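Local coordinates for 2-oxoglutarate (2OG) and Fe(II)-dependent oxygenase superfamily protein (Arabidopsis thaliana, PDB 6KWA), which probably catalyses the irreversible, 2-oxoglutarate-dependent oxidation of the auxin indole-3-acetic acid to inactive 2-oxoindole-3-acetic acid, keeping auxin levels in balance, at residues L15-F29 / T124-L136. Sequence-based numbering, arbitrary orientation.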
loop_
_atom_site.group_PDB
_atom_site.type_symbol
_atom_site.label_atom_id
_atom_site.label_comp_id
_atom_site.label_asym_id
_atom_site.label_seq_id
_atom_site.Cartn_x
_atom_site.Cartn_y
_atom_site.Cartn_z
ATOM N N LEU A 15 -11.726 17.069 -7.096
ATOM C CA LEU A 15 -11.198 15.872 -6.450
ATOM C C LEU A 15 -10.108 15.207 -7.287
ATOM O O LEU A 15 -9.008 14.953 -6.802
ATOM C CB LEU A 15 -12.339 14.877 -6.186
ATOM C CG LEU A 15 -11.892 13.575 -5.542
ATOM C CD1 LEU A 15 -11.087 13.926 -4.335
ATOM C CD2 LEU A 15 -13.124 12.737 -5.157
ATOM N N ASN A 16 -10.427 14.892 -8.534
ATOM C CA ASN A 16 -9.454 14.280 -9.441
ATOM C C ASN A 16 -8.207 15.123 -9.634
ATOM O O ASN A 16 -7.106 14.599 -9.736
ATOM C CB ASN A 16 -10.119 14.004 -10.780
ATOM C CG ASN A 16 -11.179 12.941 -10.667
ATOM O OD1 ASN A 16 -11.355 12.358 -9.591
ATOM N ND2 ASN A 16 -11.956 12.745 -11.731
ATOM N N GLN A 17 -8.375 16.438 -9.703
ATOM C CA GLN A 17 -7.218 17.293 -9.878
ATOM C C GLN A 17 -6.347 17.283 -8.628
ATOM O O GLN A 17 -5.115 17.270 -8.720
ATOM C CB GLN A 17 -7.639 18.707 -10.218
ATOM C CG GLN A 17 -6.570 19.706 -9.899
ATOM C CD GLN A 17 -6.730 20.946 -10.706
ATOM O OE1 GLN A 17 -6.841 20.882 -11.934
ATOM N NE2 GLN A 17 -6.754 22.095 -10.032
ATOM N N LYS A 18 -6.979 17.313 -7.460
ATOM C CA LYS A 18 -6.210 17.224 -6.221
ATOM C C LYS A 18 -5.467 15.896 -6.159
ATOM O O LYS A 18 -4.333 15.855 -5.718
ATOM C CB LYS A 18 -7.115 17.391 -4.987
ATOM C CG LYS A 18 -7.338 18.850 -4.590
ATOM C CD LYS A 18 -8.456 18.970 -3.557
ATOM C CE LYS A 18 -8.656 20.407 -3.106
ATOM N NZ LYS A 18 -9.715 20.484 -2.036
ATOM N N ILE A 19 -6.101 14.805 -6.583
ATOM C CA ILE A 19 -5.414 13.524 -6.566
ATOM C C ILE A 19 -4.203 13.575 -7.503
ATOM O O ILE A 19 -3.063 13.242 -7.116
ATOM C CB ILE A 19 -6.367 12.389 -6.939
ATOM C CG1 ILE A 19 -7.264 12.097 -5.733
ATOM C CG2 ILE A 19 -5.582 11.119 -7.340
ATOM C CD1 ILE A 19 -8.553 11.318 -6.051
ATOM N N ARG A 20 -4.435 14.030 -8.717
ATOM C CA ARG A 20 -3.381 14.077 -9.707
ATOM C C ARG A 20 -2.192 14.936 -9.238
ATOM O O ARG A 20 -1.049 14.542 -9.387
ATOM C CB ARG A 20 -3.923 14.641 -11.004
ATOM C CG ARG A 20 -2.839 14.994 -12.009
ATOM C CD ARG A 20 -3.486 15.423 -13.344
ATOM N NE ARG A 20 -2.518 16.081 -14.213
ATOM C CZ ARG A 20 -2.808 16.554 -15.419
ATOM N NH1 ARG A 20 -4.038 16.459 -15.889
ATOM N NH2 ARG A 20 -1.875 17.121 -16.149
ATOM N N GLU A 21 -2.447 16.079 -8.621
ATOM C CA GLU A 21 -1.337 16.967 -8.323
ATOM C C GLU A 21 -0.565 16.484 -7.115
ATOM O O GLU A 21 0.662 16.627 -7.071
ATOM C CB GLU A 21 -1.814 18.407 -8.077
ATOM C CG GLU A 21 -1.942 19.221 -9.360
ATOM C CD GLU A 21 -2.843 20.439 -9.227
ATOM O OE1 GLU A 21 -2.874 21.069 -8.138
ATOM O OE2 GLU A 21 -3.477 20.801 -10.240
ATOM N N ALA A 22 -1.260 15.868 -6.168
ATOM C CA ALA A 22 -0.573 15.192 -5.074
ATOM C C ALA A 22 0.352 14.114 -5.609
ATOM O O ALA A 22 1.542 14.050 -5.256
ATOM C CB ALA A 22 -1.591 14.583 -4.113
ATOM N N SER A 23 -0.189 13.309 -6.515
ATOM C CA SER A 23 0.525 12.158 -7.049
ATOM C C SER A 23 1.710 12.530 -7.935
ATOM O O SER A 23 2.679 11.798 -8.018
ATOM C CB SER A 23 -0.447 11.311 -7.856
ATOM O OG SER A 23 -1.474 10.790 -7.029
ATOM N N GLU A 24 1.650 13.696 -8.554
ATOM C CA GLU A 24 2.733 14.137 -9.424
ATOM C C GLU A 24 3.834 14.792 -8.647
ATOM O O GLU A 24 5.026 14.571 -8.931
ATOM C CB GLU A 24 2.207 15.116 -10.468
ATOM C CG GLU A 24 1.473 14.453 -11.613
ATOM C CD GLU A 24 0.822 15.440 -12.576
ATOM O OE1 GLU A 24 0.934 16.656 -12.354
ATOM O OE2 GLU A 24 0.209 14.986 -13.577
ATOM N N ARG A 25 3.451 15.561 -7.631
ATOM C CA ARG A 25 4.428 16.361 -6.906
ATOM C C ARG A 25 5.050 15.607 -5.735
ATOM O O ARG A 25 6.248 15.723 -5.508
ATOM C CB ARG A 25 3.786 17.655 -6.407
ATOM C CG ARG A 25 4.644 18.424 -5.403
ATOM C CD ARG A 25 5.976 18.857 -6.001
ATOM N NE ARG A 25 6.767 19.596 -5.020
ATOM C CZ ARG A 25 7.787 19.085 -4.332
ATOM N NH1 ARG A 25 8.155 17.821 -4.520
ATOM N NH2 ARG A 25 8.446 19.841 -3.464
ATOM N N TRP A 26 4.243 14.836 -4.998
ATOM C CA TRP A 26 4.716 14.125 -3.807
ATOM C C TRP A 26 4.713 12.602 -3.923
ATOM O O TRP A 26 5.386 11.920 -3.161
ATOM C CB TRP A 26 3.852 14.500 -2.614
ATOM C CG TRP A 26 3.778 15.961 -2.370
ATOM C CD1 TRP A 26 2.711 16.780 -2.584
ATOM C CD2 TRP A 26 4.839 16.792 -1.881
ATOM N NE1 TRP A 26 3.035 18.079 -2.231
ATOM C CE2 TRP A 26 4.337 18.106 -1.797
ATOM C CE3 TRP A 26 6.164 16.546 -1.495
ATOM C CZ2 TRP A 26 5.114 19.175 -1.339
ATOM C CZ3 TRP A 26 6.939 17.616 -1.033
ATOM C CH2 TRP A 26 6.410 18.909 -0.972
ATOM N N GLY A 27 3.897 12.059 -4.825
ATOM C CA GLY A 27 3.817 10.623 -4.994
ATOM C C GLY A 27 3.071 9.908 -3.882
ATOM O O GLY A 27 3.055 8.681 -3.811
ATOM N N CYS A 28 2.408 10.683 -3.036
ATOM C CA CYS A 28 1.637 10.106 -1.958
ATOM C C CYS A 28 0.613 11.083 -1.459
ATOM O O CYS A 28 0.723 12.287 -1.690
ATOM C CB CYS A 28 2.569 9.684 -0.804
ATOM S SG CYS A 28 3.582 11.054 -0.171
ATOM N N PHE A 29 -0.391 10.559 -0.774
ATOM C CA PHE A 29 -1.389 11.397 -0.130
ATOM C C PHE A 29 -2.180 10.576 0.850
ATOM O O PHE A 29 -2.280 9.370 0.723
ATOM C CB PHE A 29 -2.314 12.070 -1.154
ATOM C CG PHE A 29 -3.002 11.129 -2.078
ATOM C CD1 PHE A 29 -4.295 10.697 -1.825
ATOM C CD2 PHE A 29 -2.366 10.703 -3.240
ATOM C CE1 PHE A 29 -4.932 9.845 -2.698
ATOM C CE2 PHE A 29 -2.995 9.825 -4.109
ATOM C CZ PHE A 29 -4.296 9.409 -3.850
ATOM N N THR A 124 -9.097 0.427 -6.778
ATOM C CA THR A 124 -9.585 0.549 -8.154
ATOM C C THR A 124 -10.310 1.886 -8.368
ATOM O O THR A 124 -10.223 2.470 -9.448
ATOM C CB THR A 124 -10.526 -0.609 -8.531
ATOM O OG1 THR A 124 -11.616 -0.621 -7.615
ATOM C CG2 THR A 124 -9.786 -1.943 -8.469
ATOM N N ASP A 125 -11.021 2.379 -7.358
ATOM C CA ASP A 125 -11.561 3.732 -7.437
ATOM C C ASP A 125 -10.462 4.826 -7.600
ATOM O O ASP A 125 -10.653 5.780 -8.347
ATOM C CB ASP A 125 -12.409 4.060 -6.208
ATOM C CG ASP A 125 -13.748 3.291 -6.191
ATOM O OD1 ASP A 125 -14.140 2.720 -7.237
ATOM O OD2 ASP A 125 -14.431 3.292 -5.137
ATOM N N LEU A 126 -9.386 4.755 -6.822
ATOM C CA LEU A 126 -8.290 5.752 -6.896
ATOM C C LEU A 126 -7.610 5.610 -8.242
ATOM O O LEU A 126 -7.257 6.586 -8.869
ATOM C CB LEU A 126 -7.288 5.572 -5.761
ATOM C CG LEU A 126 -7.858 5.838 -4.347
ATOM C CD1 LEU A 126 -6.859 5.431 -3.236
ATOM C CD2 LEU A 126 -8.231 7.292 -4.188
ATOM N N ALA A 127 -7.432 4.376 -8.701
ATOM C CA ALA A 127 -6.801 4.190 -10.004
ATOM C C ALA A 127 -7.650 4.824 -11.120
ATOM O O ALA A 127 -7.128 5.534 -11.974
ATOM C CB ALA A 127 -6.595 2.722 -10.275
ATOM N N ARG A 128 -8.950 4.578 -11.102
ATOM C CA ARG A 128 -9.834 5.155 -12.118
ATOM C C ARG A 128 -9.776 6.665 -12.015
ATOM O O ARG A 128 -9.717 7.369 -13.026
ATOM C CB ARG A 128 -11.275 4.662 -11.988
ATOM C CG ARG A 128 -12.186 5.189 -13.135
ATOM C CD ARG A 128 -13.574 4.638 -13.006
ATOM N NE ARG A 128 -13.538 3.175 -12.987
ATOM C CZ ARG A 128 -13.899 2.388 -13.999
ATOM N NH1 ARG A 128 -14.396 2.914 -15.111
ATOM N NH2 ARG A 128 -13.802 1.064 -13.882
ATOM N N LYS A 129 -9.764 7.182 -10.790
ATOM C CA LYS A 129 -9.726 8.631 -10.634
ATOM C C LYS A 129 -8.449 9.242 -11.238
ATOM O O LYS A 129 -8.484 10.350 -11.769
ATOM C CB LYS A 129 -9.847 9.025 -9.171
ATOM C CG LYS A 129 -11.229 8.811 -8.574
ATOM C CD LYS A 129 -11.289 9.400 -7.176
ATOM C CE LYS A 129 -12.551 8.952 -6.420
ATOM N NZ LYS A 129 -13.753 9.276 -7.175
ATOM N N LEU A 130 -7.319 8.555 -11.125
ATOM C CA LEU A 130 -6.080 9.025 -11.764
ATOM C C LEU A 130 -6.241 9.074 -13.286
ATOM O O LEU A 130 -5.784 10.000 -13.933
ATOM C CB LEU A 130 -4.915 8.134 -11.395
ATOM C CG LEU A 130 -4.257 8.465 -10.061
ATOM C CD1 LEU A 130 -3.410 7.276 -9.692
ATOM C CD2 LEU A 130 -3.385 9.713 -10.197
ATOM N N ALA A 131 -6.838 8.048 -13.873
ATOM C CA ALA A 131 -7.074 8.097 -15.320
ATOM C C ALA A 131 -8.015 9.262 -15.649
ATOM O O ALA A 131 -7.826 9.994 -16.619
ATOM C CB ALA A 131 -7.647 6.799 -15.813
ATOM N N GLU A 132 -9.026 9.458 -14.818
ATOM C CA GLU A 132 -9.954 10.549 -15.077
ATOM C C GLU A 132 -9.292 11.929 -14.981
ATOM O O GLU A 132 -9.644 12.857 -15.714
ATOM C CB GLU A 132 -11.142 10.459 -14.115
ATOM C CG GLU A 132 -12.051 9.222 -14.373
ATOM C CD GLU A 132 -13.188 9.110 -13.361
ATOM O OE1 GLU A 132 -13.209 9.874 -12.358
ATOM O OE2 GLU A 132 -14.086 8.272 -13.578
ATOM N N SER A 133 -8.337 12.084 -14.078
ATOM C CA SER A 133 -7.706 13.378 -13.905
ATOM C C SER A 133 -6.848 13.741 -15.107
ATOM O O SER A 133 -6.471 14.895 -15.289
ATOM C CB SER A 133 -6.847 13.379 -12.636
ATOM O OG SER A 133 -5.658 12.644 -12.852
ATOM N N TYR A 134 -6.519 12.758 -15.925
ATOM C CA TYR A 134 -5.783 13.038 -17.148
ATOM C C TYR A 134 -6.684 13.094 -18.389
ATOM O O TYR A 134 -6.196 13.354 -19.498
ATOM C CB TYR A 134 -4.692 11.969 -17.361
ATOM C CG TYR A 134 -3.493 12.109 -16.440
ATOM C CD1 TYR A 134 -2.595 13.145 -16.604
ATOM C CD2 TYR A 134 -3.274 11.205 -15.400
ATOM C CE1 TYR A 134 -1.488 13.290 -15.750
ATOM C CE2 TYR A 134 -2.185 11.343 -14.533
ATOM C CZ TYR A 134 -1.294 12.380 -14.709
ATOM O OH TYR A 134 -0.199 12.527 -13.868
ATOM N N GLY A 135 -7.981 12.841 -18.207
ATOM C CA GLY A 135 -8.928 12.819 -19.325
ATOM C C GLY A 135 -8.723 11.658 -20.298
ATOM O O GLY A 135 -9.057 11.749 -21.477
ATOM N N LEU A 136 -8.198 10.552 -19.779
ATOM C CA LEU A 136 -7.905 9.367 -20.560
ATOM C C LEU A 136 -9.165 8.626 -20.964
ATOM O O LEU A 136 -10.196 8.727 -20.283
ATOM C CB LEU A 136 -7.009 8.422 -19.767
ATOM C CG LEU A 136 -5.487 8.475 -19.851
ATOM C CD1 LEU A 136 -4.935 9.840 -20.169
ATOM C CD2 LEU A 136 -4.873 7.850 -18.590
HETATM O O HOH W 1 -11.213 15.138 -13.992
HETATM O O HOH W 2 -13.515 11.723 -8.419
#
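Arg-20 lies over one face of the Tyr-134 ring, guanidinium and ring planes 29° apart, and uses NE and NH1 as donors. Its chain is extended from CG to NE, with CG anti to the backbone N (chi1 168°), which carries the guanidinium to Ser-133 and Tyr-134. There NH1 donates to Ser-133 O at 3.0 Å, close to the guanidinium plane. NE forms a salt bridge to Glu-24 OE2 (3.0 Å), one turn further along its own helix, and meets it from above the carboxylate plane. The Tyr-134 OH donates to the same Glu-24 OE2 on its anti lone pair, so two donors grip one carboxylate oxygen. Arg-20 CD makes a CH-pi contact with the ring. A leucine in place of Arg-20 would probably leave Ser-133 O without this donor and Glu-24 without its positive mate. Ser-133 OG donates back to Leu-130 O. Asn-16 ND2 reaches Glu-132 OE1 at 3.2 Å, a bent bond. Ile-19 CD1 packs on Lys-129 CD (3.5 Å) and Ile-19 CG2 on Leu-130 CD2. Helices 15-25 and 124-133 cross nearly at right angles (-94°), 8.4 Å apart, beside the double-stranded beta-helix core. Phe-29 and Leu-126 continue the apolar layer onto strand 207-211; the Phe-29 side chain is about 12 Å from that of the metal ligand Asp-171. The chemistry implies an apolar layer toward the sheet, bordered by hydrogen-bonded polar and charged groups, where helix 12-25 meets the C-terminal part of helix 106-133.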